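Local atomic coordinates of thiosulfate sulfurtransferase YnjE (Escherichia coli, PDB entry 2WLR), a protein that transfers sulfur from thiosulfate to cyanide, giving thiocyanate and sulfite, by way of a cysteine persulfide, and works in the periplasm as a monomer built of rhodanese domains. Residues T11-Q14 with L15-N19; Q124-Y127 with P128-H132; R280-L283 with H284-D287; G391-Y394 with E395-S398. One frame throughout, in Å; residues are numbered along the deposited sequence.

Interaction 1: T11-Q14 with L15-N19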
loop_
_atom_site.group_PDB
_atom_site.type_symbol
_atom_site.label_atom_id
_atom_site.label_comp_id
_atom_site.label_asym_id
_atom_site.label_seq_id
_atom_site.Cartn_x
_atom_site.Cartn_y
_atom_site.Cartn_z
ATOM N N THR A 11 -17.196 10.099 25.559
ATOM C CA THR A 11 -16.764 8.711 25.454
ATOM C C THR A 11 -17.181 8.189 24.095
ATOM O O THR A 11 -18.001 8.819 23.397
ATOM C CB THR A 11 -17.400 7.836 26.517
ATOM O OG1 THR A 11 -18.831 7.840 26.319
ATOM C CG2 THR A 11 -17.019 8.328 27.904
ATOM N N LEU A 12 -16.640 7.043 23.695
ATOM C CA LEU A 12 -17.023 6.448 22.443
ATOM C C LEU A 12 -18.527 6.189 22.406
ATOM O O LEU A 12 -19.156 6.411 21.396
ATOM C CB LEU A 12 -16.255 5.158 22.149
ATOM C CG LEU A 12 -16.441 4.559 20.743
ATOM C CD1 LEU A 12 -15.932 5.515 19.681
ATOM C CD2 LEU A 12 -15.778 3.184 20.647
ATOM N N ASP A 13 -19.098 5.662 23.484
ATOM C CA ASP A 13 -20.544 5.391 23.479
ATOM C C ASP A 13 -21.343 6.668 23.284
ATOM O O ASP A 13 -22.347 6.671 22.568
ATOM C CB ASP A 13 -21.014 4.724 24.770
ATOM C CG ASP A 13 -22.498 4.398 24.735
ATOM O OD1 ASP A 13 -22.874 3.437 24.023
ATOM O OD2 ASP A 13 -23.295 5.118 25.392
ATOM N N GLN A 14 -20.943 7.738 23.957
ATOM C CA GLN A 14 -21.588 9.031 23.787
ATOM C C GLN A 14 -21.470 9.537 22.362
ATOM O O GLN A 14 -22.432 10.022 21.754
ATOM C CB GLN A 14 -21.018 10.046 24.755
ATOM C CG GLN A 14 -21.422 9.796 26.181
ATOM C CD GLN A 14 -20.759 10.774 27.129
ATOM O OE1 GLN A 14 -19.550 10.994 27.076
ATOM N NE2 GLN A 14 -21.555 11.392 28.004
ATOM N N LEU A 15 -20.271 9.421 21.821
ATOM C CA LEU A 15 -20.037 9.824 20.454
ATOM C C LEU A 15 -20.954 9.091 19.478
ATOM O O LEU A 15 -21.515 9.700 18.558
ATOM C CB LEU A 15 -18.563 9.580 20.118
ATOM C CG LEU A 15 -18.099 10.085 18.750
ATOM C CD1 LEU A 15 -18.081 11.599 18.647
ATOM C CD2 LEU A 15 -16.704 9.532 18.459
ATOM N N GLN A 16 -21.100 7.777 19.657
ATOM C CA GLN A 16 -21.955 6.974 18.793
ATOM C C GLN A 16 -23.424 7.365 18.919
ATOM O O GLN A 16 -24.142 7.430 17.915
ATOM C CB GLN A 16 -21.780 5.483 19.098
ATOM C CG GLN A 16 -20.437 4.921 18.600
ATOM C CD GLN A 16 -20.124 3.538 19.180
ATOM O OE1 GLN A 16 -20.819 3.064 20.080
ATOM N NE2 GLN A 16 -19.070 2.879 18.658
ATOM N N GLN A 17 -23.863 7.605 20.146
ATOM C CA GLN A 17 -25.274 7.925 20.395
ATOM C C GLN A 17 -25.624 9.326 19.874
ATOM O O GLN A 17 -26.788 9.637 19.642
ATOM C CB GLN A 17 -25.622 7.751 21.883
ATOM C CG GLN A 17 -25.563 6.266 22.365
ATOM C CD GLN A 17 -26.514 5.341 21.630
ATOM O OE1 GLN A 17 -27.687 5.653 21.471
ATOM N NE2 GLN A 17 -25.999 4.191 21.166
ATOM N N GLN A 18 -24.605 10.134 19.607
ATOM C CA GLN A 18 -24.732 11.483 19.060
ATOM C C GLN A 18 -24.337 11.574 17.595
ATOM O O GLN A 18 -24.238 12.674 17.042
ATOM C CB GLN A 18 -23.900 12.456 19.908
ATOM C CG GLN A 18 -24.415 12.542 21.337
ATOM C CD GLN A 18 -23.567 13.370 22.288
ATOM O OE1 GLN A 18 -23.120 14.474 21.961
ATOM N NE2 GLN A 18 -23.406 12.858 23.508
ATOM N N ASN A 19 -24.132 10.422 16.958
ATOM C CA ASN A 19 -23.832 10.344 15.529
ATOM C C ASN A 19 -22.589 11.142 15.150
ATOM O O ASN A 19 -22.546 11.842 14.135
ATOM C CB ASN A 19 -25.054 10.778 14.709
ATOM C CG ASN A 19 -24.959 10.371 13.239
ATOM O OD1 ASN A 19 -24.310 9.381 12.904
ATOM N ND2 ASN A 19 -25.621 11.130 12.367
HETATM O O HOH W 1 -23.218 3.058 21.241
#
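Leu15 N donates to Thr11 O at 2.8 Å in the first turn of helix 12-17. Thr11 is the N-cap, and with Gln14 it forms a capping box: Gln14 N gives its proton to Thr11 OG1 (3.2 Å), while Gln14 OE1 takes the proton of Thr11 N (2.9 Å) on a lone pair in the carbonyl plane. Gln14 can reach back because its CG stands anti to the carbonyl carbon (chi1 -71°) and the chain beyond is extended. One turn on, Leu12 meets the amide of Gln16, with CG 3.8 Å from NE2, and CD1 of Leu12 lies 4.3 Å from CD2 of Leu15. A water ties the outer side together, donating to Asp13 OD1 and Gln16 OE1 and accepting from Gln17 NE2. The helix closes in a Schellman motif, in which Asn19 N binds Gln16 O at 3.1 Å and Asn19 takes a positive phi. Asp108 accepts from Leu12 N and so fastens the first turn to the rest of the chain. The capping box and the Schellman motif supply local partners at the two ends, with Asp108 adding one from elsewhere, and the negative charge of Asp13 in the first turn probably suits the helix dipole.

Interaction 2: Q124-Y127 with P128-H132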
loop_
_atom_site.group_PDB
_atom_site.type_symbol
_atom_site.label_atom_id
_atom_site.label_comp_id
_atom_site.label_asym_id
_atom_site.label_seq_id
_atom_site.Cartn_x
_atom_site.Cartn_y
_atom_site.Cartn_z
ATOM N N GLN A 124 2.347 -6.586 7.619
ATOM C CA GLN A 124 2.960 -6.603 6.281
ATOM C C GLN A 124 3.424 -5.270 5.804
ATOM O O GLN A 124 4.166 -5.202 4.823
ATOM C CB GLN A 124 1.986 -7.169 5.269
ATOM C CG GLN A 124 1.692 -8.672 5.495
ATOM C CD GLN A 124 0.459 -9.176 4.779
ATOM O OE1 GLN A 124 -0.243 -8.454 4.063
ATOM N NE2 GLN A 124 0.197 -10.471 4.947
ATOM N N LEU A 125 2.955 -4.195 6.423
ATOM C CA LEU A 125 3.290 -2.811 6.043
ATOM C C LEU A 125 4.018 -2.208 7.200
ATOM O O LEU A 125 3.432 -1.587 8.090
ATOM C CB LEU A 125 2.026 -1.993 5.706
ATOM C CG LEU A 125 1.325 -2.437 4.435
ATOM C CD1 LEU A 125 -0.010 -1.742 4.304
ATOM C CD2 LEU A 125 2.127 -2.180 3.178
ATOM N N VAL A 126 5.331 -2.382 7.202
ATOM C CA VAL A 126 6.139 -1.911 8.328
ATOM C C VAL A 126 6.484 -0.409 8.234
ATOM O O VAL A 126 6.208 0.253 7.230
ATOM C CB VAL A 126 7.406 -2.773 8.498
ATOM C CG1 VAL A 126 7.026 -4.277 8.479
ATOM C CG2 VAL A 126 8.461 -2.428 7.409
ATOM N N TYR A 127 7.100 0.126 9.275
ATOM C CA TYR A 127 7.427 1.534 9.363
ATOM C C TYR A 127 8.869 1.687 9.887
ATOM O O TYR A 127 9.445 0.712 10.411
ATOM C CB TYR A 127 6.388 2.247 10.230
ATOM C CG TYR A 127 6.361 1.854 11.685
ATOM C CD1 TYR A 127 5.725 0.703 12.119
ATOM C CD2 TYR A 127 6.967 2.664 12.639
ATOM C CE1 TYR A 127 5.687 0.381 13.449
ATOM C CE2 TYR A 127 6.943 2.322 13.994
ATOM C CZ TYR A 127 6.307 1.188 14.381
ATOM O OH TYR A 127 6.301 0.906 15.734
ATOM N N PRO A 128 9.466 2.884 9.747
ATOM C CA PRO A 128 10.921 2.981 9.971
ATOM C C PRO A 128 11.423 2.577 11.349
ATOM O O PRO A 128 12.372 1.784 11.454
ATOM C CB PRO A 128 11.227 4.451 9.646
ATOM C CG PRO A 128 10.218 4.788 8.612
ATOM C CD PRO A 128 8.957 4.086 9.091
ATOM N N GLN A 129 10.832 3.098 12.407
ATOM C CA GLN A 129 11.305 2.738 13.736
ATOM C C GLN A 129 11.296 1.237 13.973
ATOM O O GLN A 129 12.198 0.681 14.611
ATOM C CB GLN A 129 10.524 3.461 14.828
ATOM C CG GLN A 129 11.231 3.364 16.183
ATOM C CD GLN A 129 12.582 4.077 16.203
ATOM O OE1 GLN A 129 12.695 5.220 15.736
ATOM N NE2 GLN A 129 13.610 3.396 16.694
ATOM N N TRP A 130 10.295 0.552 13.445
ATOM C CA TRP A 130 10.170 -0.891 13.643
ATOM C C TRP A 130 11.379 -1.567 13.034
ATOM O O TRP A 130 12.007 -2.425 13.641
ATOM C CB TRP A 130 8.886 -1.420 12.987
ATOM C CG TRP A 130 8.689 -2.910 13.078
ATOM C CD1 TRP A 130 8.066 -3.586 14.094
ATOM C CD2 TRP A 130 9.102 -3.909 12.131
ATOM N NE1 TRP A 130 8.059 -4.925 13.838
ATOM C CE2 TRP A 130 8.692 -5.161 12.641
ATOM C CE3 TRP A 130 9.797 -3.878 10.913
ATOM C CZ2 TRP A 130 8.956 -6.352 11.974
ATOM C CZ3 TRP A 130 10.037 -5.059 10.257
ATOM C CH2 TRP A 130 9.613 -6.283 10.792
ATOM N N LEU A 131 11.711 -1.170 11.812
ATOM C CA LEU A 131 12.801 -1.793 11.098
ATOM C C LEU A 131 14.117 -1.463 11.771
ATOM O O LEU A 131 14.992 -2.304 11.858
ATOM C CB LEU A 131 12.789 -1.303 9.662
ATOM C CG LEU A 131 13.772 -1.930 8.698
ATOM C CD1 LEU A 131 13.674 -3.450 8.750
ATOM C CD2 LEU A 131 13.465 -1.380 7.308
ATOM N N HIS A 132 14.272 -0.231 12.227
ATOM C CA HIS A 132 15.489 0.121 12.941
ATOM C C HIS A 132 15.616 -0.743 14.206
ATOM O O HIS A 132 16.676 -1.333 14.456
ATOM C CB HIS A 132 15.506 1.603 13.248
ATOM C CG HIS A 132 16.706 2.029 14.014
ATOM N ND1 HIS A 132 17.982 1.976 13.497
ATOM C CD2 HIS A 132 16.823 2.500 15.274
ATOM C CE1 HIS A 132 18.836 2.408 14.408
ATOM N NE2 HIS A 132 18.162 2.717 15.500
#
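Pro128 opens helix 128-135 directly behind the N-cap residue Tyr127, and its CD lies 3.4 Å from Tyr127 CB. Lacking an N-H, the proline suits the first turn of a helix, where a backbone N-H would have no carbonyl of a preceding turn to bond to. Gln129 comes next, bringing CB to within 3.8 Å of Tyr127 CE2; its amide turns elsewhere, with NE2 bonded to Asp133. Trp130 contributes most of the second segment's share. Its CB sits over one face of the Tyr127 ring, 3.9 Å from the centroid, in a CH-pi contact, and the two side chains cross at about a right angle. Tyr127 holds its ring beneath that methylene because CG lies between the backbone N and the carbonyl carbon (chi1 66°), which folds the ring back toward the start of the helix. The indole in turn receives Val126: CG1 stands over the face of the six-membered ring, 3.9 Å from its centroid and 23° off the normal, while Val126 CB approaches Trp130 CE3 at 3.6 Å. Trp130 N makes a weak bond to Tyr127 O, and Leu131 N completes the first helical turn with a straighter one to the same oxygen (3.3 Å). Trp130 thus bridges the two residues before the helix, with CB on the tyrosine and indole on the valine. Around them, strand 125-126 forms an edge of the five-stranded parallel sheet by pairing with strand 231-234, Trp34 packs against Val126, Tyr127 and Trp130, and helix 238-243 brings Trp241 against Pro128, Leu131 and His132.

Interaction 3: R280-L283 with H284-D287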
loop_
_atom_site.group_PDB
_atom_site.type_symbol
_atom_site.label_atom_id
_atom_site.label_comp_id
_atom_site.label_asym_id
_atom_site.label_seq_id
_atom_site.Cartn_x
_atom_site.Cartn_y
_atom_site.Cartn_z
ATOM N N ARG A 280 -9.248 -12.555 -18.736
ATOM C CA ARG A 280 -10.434 -12.441 -19.606
ATOM C C ARG A 280 -11.628 -13.075 -18.932
ATOM O O ARG A 280 -12.751 -12.564 -19.006
ATOM C CB ARG A 280 -10.170 -13.131 -20.951
ATOM C CG ARG A 280 -11.273 -12.886 -21.965
ATOM C CD ARG A 280 -11.126 -13.783 -23.192
ATOM N NE ARG A 280 -9.783 -13.789 -23.767
ATOM C CZ ARG A 280 -9.294 -12.846 -24.574
ATOM N NH1 ARG A 280 -10.030 -11.789 -24.911
ATOM N NH2 ARG A 280 -8.049 -12.954 -25.021
ATOM N N GLY A 281 -11.399 -14.207 -18.274
ATOM C CA GLY A 281 -12.448 -14.907 -17.543
ATOM C C GLY A 281 -13.088 -14.180 -16.372
ATOM O O GLY A 281 -14.127 -14.612 -15.856
ATOM N N LEU A 282 -12.479 -13.078 -15.916
ATOM C CA LEU A 282 -13.041 -12.337 -14.789
ATOM C C LEU A 282 -14.030 -11.260 -15.236
ATOM O O LEU A 282 -14.736 -10.678 -14.410
ATOM C CB LEU A 282 -11.926 -11.652 -13.993
ATOM C CG LEU A 282 -10.845 -12.549 -13.405
ATOM C CD1 LEU A 282 -9.899 -11.683 -12.555
ATOM C CD2 LEU A 282 -11.430 -13.633 -12.545
ATOM N N LEU A 283 -14.014 -10.951 -16.533
ATOM C CA LEU A 283 -14.835 -9.876 -17.088
ATOM C C LEU A 283 -16.322 -10.220 -17.122
ATOM O O LEU A 283 -16.720 -11.399 -17.188
ATOM C CB LEU A 283 -14.366 -9.509 -18.492
ATOM C CG LEU A 283 -12.907 -9.045 -18.604
ATOM C CD1 LEU A 283 -12.477 -9.006 -20.078
ATOM C CD2 LEU A 283 -12.762 -7.693 -17.967
ATOM N N HIS A 284 -17.121 -9.156 -17.025
ATOM C CA HIS A 284 -18.585 -9.225 -17.110
ATOM C C HIS A 284 -19.200 -10.096 -16.041
ATOM O O HIS A 284 -20.124 -10.871 -16.306
ATOM C CB HIS A 284 -18.981 -9.645 -18.529
ATOM C CG HIS A 284 -18.283 -8.845 -19.575
ATOM N ND1 HIS A 284 -17.386 -9.400 -20.459
ATOM C CD2 HIS A 284 -18.269 -7.513 -19.811
ATOM C CE1 HIS A 284 -16.886 -8.446 -21.228
ATOM N NE2 HIS A 284 -17.407 -7.294 -20.856
ATOM N N ARG A 285 -18.708 -9.952 -14.810
ATOM C CA ARG A 285 -19.182 -10.749 -13.685
ATOM C C ARG A 285 -19.411 -9.873 -12.475
ATOM O O ARG A 285 -18.793 -8.809 -12.340
ATOM C CB ARG A 285 -18.161 -11.808 -13.323
ATOM C CG ARG A 285 -18.055 -12.936 -14.365
ATOM C CD ARG A 285 -16.826 -13.819 -14.158
ATOM N NE ARG A 285 -16.894 -14.565 -12.909
ATOM C CZ ARG A 285 -15.911 -15.328 -12.445
ATOM N NH1 ARG A 285 -14.798 -15.455 -13.152
ATOM N NH2 ARG A 285 -16.031 -15.952 -11.283
ATOM N N GLN A 286 -20.259 -10.352 -11.582
ATOM C CA GLN A 286 -20.481 -9.704 -10.296
ATOM C C GLN A 286 -19.635 -10.337 -9.190
ATOM O O GLN A 286 -19.395 -9.711 -8.141
ATOM C CB GLN A 286 -21.969 -9.724 -9.944
ATOM C CG GLN A 286 -22.825 -8.999 -10.979
ATOM C CD GLN A 286 -22.482 -7.516 -11.101
ATOM O OE1 GLN A 286 -22.326 -6.815 -10.088
ATOM N NE2 GLN A 286 -22.354 -7.034 -12.340
ATOM N N ASP A 287 -19.181 -11.571 -9.400
ATOM C CA ASP A 287 -18.341 -12.273 -8.440
ATOM C C ASP A 287 -16.834 -12.199 -8.762
ATOM O O ASP A 287 -16.019 -12.898 -8.133
ATOM C CB ASP A 287 -18.796 -13.743 -8.272
ATOM C CG ASP A 287 -18.583 -14.582 -9.521
ATOM O OD1 ASP A 287 -18.555 -14.023 -10.624
ATOM O OD2 ASP A 287 -18.457 -15.822 -9.400
HETATM O O HOH W 2 -16.137 -8.481 -14.032
#
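At the edge of the Arg285 guanidinium lie Gly281 O by NH1 and Asp287 OD2 by NH2, with Asp287 OD1 tilted from its plane at NE, while the flat ring of His284 carries Leu283 CB over one face, 4.0 Å from its centroid. These groups belong to the loop that leads from helix 276-280 to strand 288-292 of a rhodanese-like domain, a loop that begins with a type I beta turn from Arg280 to Leu283. NH1 donates to Gly281 O at 2.9 Å; the oxygen lies near the guanidinium plane, although the nitrogen stands above the plane of the carbonyl, 39° out of it. On the other side the grip on Asp287 is side-on: NE meets OD1 at 2.9 Å on the syn side but tilted from the carboxylate plane, in a salt bridge, and NH2 reaches OD2 at 3.1 Å from above that plane. Arg285 CD already lies 3.3 Å from Gly281 O, and the bend at chi3 (66°) swings the guanidinium round so that NH1 reaches the same oxygen. A leucine in its place would probably leave the Asp287 carboxylate without its charged mate and Gly281 O without the side-chain donor that joins the turn to the approach of the strand. Leu282 CD2 packs 3.9 Å from Arg285 NH1, and the Leu282 side chain also touches strand 360-363; Leu283 leans on Trp396. A water bridges the backbone, accepting from Arg285 N at 3.1 Å and lying 2.6 Å from Leu282 O.

Interaction 4: G391-Y394 with E395-S398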
loop_
_atom_site.group_PDB
_atom_site.type_symbol
_atom_site.label_atom_id
_atom_site.label_comp_id
_atom_site.label_asym_id
_atom_site.label_seq_id
_atom_site.Cartn_x
_atom_site.Cartn_y
_atom_site.Cartn_z
ATOM N N GLY A 391 0.353 -9.436 -17.733
ATOM C CA GLY A 391 0.441 -8.866 -19.081
ATOM C C GLY A 391 -0.122 -7.455 -19.211
ATOM O O GLY A 391 0.431 -6.599 -19.924
ATOM N N GLY A 392 -1.242 -7.219 -18.532
ATOM C CA GLY A 392 -1.859 -5.910 -18.510
ATOM C C GLY A 392 -2.230 -5.394 -19.878
ATOM O O GLY A 392 -2.533 -6.159 -20.814
ATOM N N TRP A 393 -2.195 -4.081 -20.002
ATOM C CA TRP A 393 -2.591 -3.444 -21.244
ATOM C C TRP A 393 -1.569 -3.726 -22.340
ATOM O O TRP A 393 -1.924 -3.861 -23.508
ATOM C CB TRP A 393 -2.773 -1.943 -21.025
ATOM C CG TRP A 393 -2.988 -1.202 -22.313
ATOM C CD1 TRP A 393 -2.144 -0.319 -22.892
ATOM C CD2 TRP A 393 -4.158 -1.258 -23.134
ATOM N NE1 TRP A 393 -2.702 0.167 -24.066
ATOM C CE2 TRP A 393 -3.932 -0.402 -24.234
ATOM C CE3 TRP A 393 -5.342 -1.978 -23.069
ATOM C CZ2 TRP A 393 -4.881 -0.244 -25.266
ATOM C CZ3 TRP A 393 -6.277 -1.838 -24.075
ATOM C CH2 TRP A 393 -6.041 -0.956 -25.154
ATOM N N TYR A 394 -0.300 -3.843 -21.991
ATOM C CA TYR A 394 0.715 -4.158 -23.004
ATOM C C TYR A 394 0.450 -5.463 -23.724
ATOM O O TYR A 394 0.523 -5.538 -24.946
ATOM C CB TYR A 394 2.118 -4.209 -22.361
ATOM C CG TYR A 394 3.329 -4.101 -23.278
ATOM C CD1 TYR A 394 3.239 -3.582 -24.576
ATOM C CD2 TYR A 394 4.587 -4.458 -22.825
ATOM C CE1 TYR A 394 4.369 -3.485 -25.392
ATOM C CE2 TYR A 394 5.706 -4.364 -23.628
ATOM C CZ TYR A 394 5.597 -3.851 -24.903
ATOM O OH TYR A 394 6.753 -3.768 -25.656
ATOM N N GLU A 395 0.138 -6.508 -22.978
ATOM C CA GLU A 395 -0.189 -7.775 -23.583
ATOM C C GLU A 395 -1.539 -7.713 -24.283
ATOM O O GLU A 395 -1.648 -8.132 -25.455
ATOM C CB GLU A 395 -0.171 -8.880 -22.538
ATOM C CG GLU A 395 -0.352 -10.260 -23.165
ATOM C CD GLU A 395 -0.536 -11.364 -22.180
ATOM O OE1 GLU A 395 -1.122 -11.152 -21.086
ATOM O OE2 GLU A 395 -0.116 -12.475 -22.551
ATOM N N TRP A 396 -2.562 -7.232 -23.589
ATOM C CA TRP A 396 -3.937 -7.268 -24.106
ATOM C C TRP A 396 -3.987 -6.611 -25.468
ATOM O O TRP A 396 -4.500 -7.199 -26.435
ATOM C CB TRP A 396 -4.874 -6.550 -23.145
ATOM C CG TRP A 396 -6.314 -6.653 -23.476
ATOM C CD1 TRP A 396 -7.056 -5.759 -24.166
ATOM C CD2 TRP A 396 -7.199 -7.678 -23.051
ATOM N NE1 TRP A 396 -8.348 -6.164 -24.223
ATOM C CE2 TRP A 396 -8.483 -7.348 -23.552
ATOM C CE3 TRP A 396 -7.045 -8.857 -22.310
ATOM C CZ2 TRP A 396 -9.596 -8.148 -23.335
ATOM C CZ3 TRP A 396 -8.159 -9.651 -22.099
ATOM C CH2 TRP A 396 -9.419 -9.289 -22.606
ATOM N N SER A 397 -3.413 -5.427 -25.567
ATOM C CA SER A 397 -3.521 -4.615 -26.770
ATOM C C SER A 397 -2.536 -5.033 -27.858
ATOM O O SER A 397 -2.575 -4.486 -28.967
ATOM C CB SER A 397 -3.378 -3.121 -26.419
ATOM O OG SER A 397 -2.075 -2.761 -25.981
ATOM N N SER A 398 -1.668 -5.998 -27.567
ATOM C CA SER A 398 -0.759 -6.553 -28.584
ATOM C C SER A 398 -1.547 -7.342 -29.631
ATOM O O SER A 398 -1.066 -7.533 -30.758
ATOM C CB SER A 398 0.346 -7.417 -27.954
ATOM O OG SER A 398 -0.156 -8.657 -27.512
HETATM O O HOH W 3 0.240 -12.148 -18.782
HETATM O O HOH W 4 0.418 -3.240 -26.643
#
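Trp393 has CG anti to its backbone nitrogen (chi1 172°), and Ser397 has OG between its backbone N and carbonyl carbon (chi1 68°); together these torsions lay the serine on the indole and aim its hydroxyl at the carbonyl one turn back. Trp393 lies on the short helix 392-396, which follows strand 386-389 in a rhodanese-like domain, and Ser397 comes directly after it. Ser397 CB sits over one face of the six-membered ring, 3.5 Å from its centroid in a CH-pi contact only 14° off the normal. Trp393 O is gripped twice, by Ser397 OG at 2.7 Å and by Ser397 N at 3.0 Å, from opposite faces of the carbonyl plane. Trp396 crosses Trp393 at about a right angle, with Trp396 CD1 4.0 Å from Trp393 CZ3. Beyond the helix, Trp393 NE1 bonds to Pro311 O, and its ring makes a cation-pi contact with Arg294. Replacing Trp393 by alanine is likely to uncover the Ser397 methylene, open a gap beside Trp396 and leave Arg294 without its aromatic partner. The Trp393 side chain also lies about 7 Å from that of Arg370, which by similarity binds substrate, so the helix packs close to the probable active-site pocket. Glu395 reaches back to lie against Gly391, where a side chain would clash with the carboxylate: Glu395 OE1, hydrogen-bonded to Tyr389 OH, is 3.4 Å from Gly391 CA.

Overall arrangement
The four contacts follow one another along the chain, each closing before the next opens. Interaction 1 lies on helix 12-17, near the start of the chain, its centre about 51 Å from that of interaction 4, on the far side of the chain's centre. Interaction 2 joins strand 125-126, at the edge of a five-stranded parallel sheet, to helix 128-135, about 33 Å from interaction 1 between centres. Interactions 3 and 4 share the third rhodanese domain, with centres about 18 Å apart, and touch where Trp396 meets Arg280 and Leu283. Helices 276-280 and 392-396 are thereby joined in the domain that holds the catalytic Cys365, whereas interactions 1 and 2 lie well away from it.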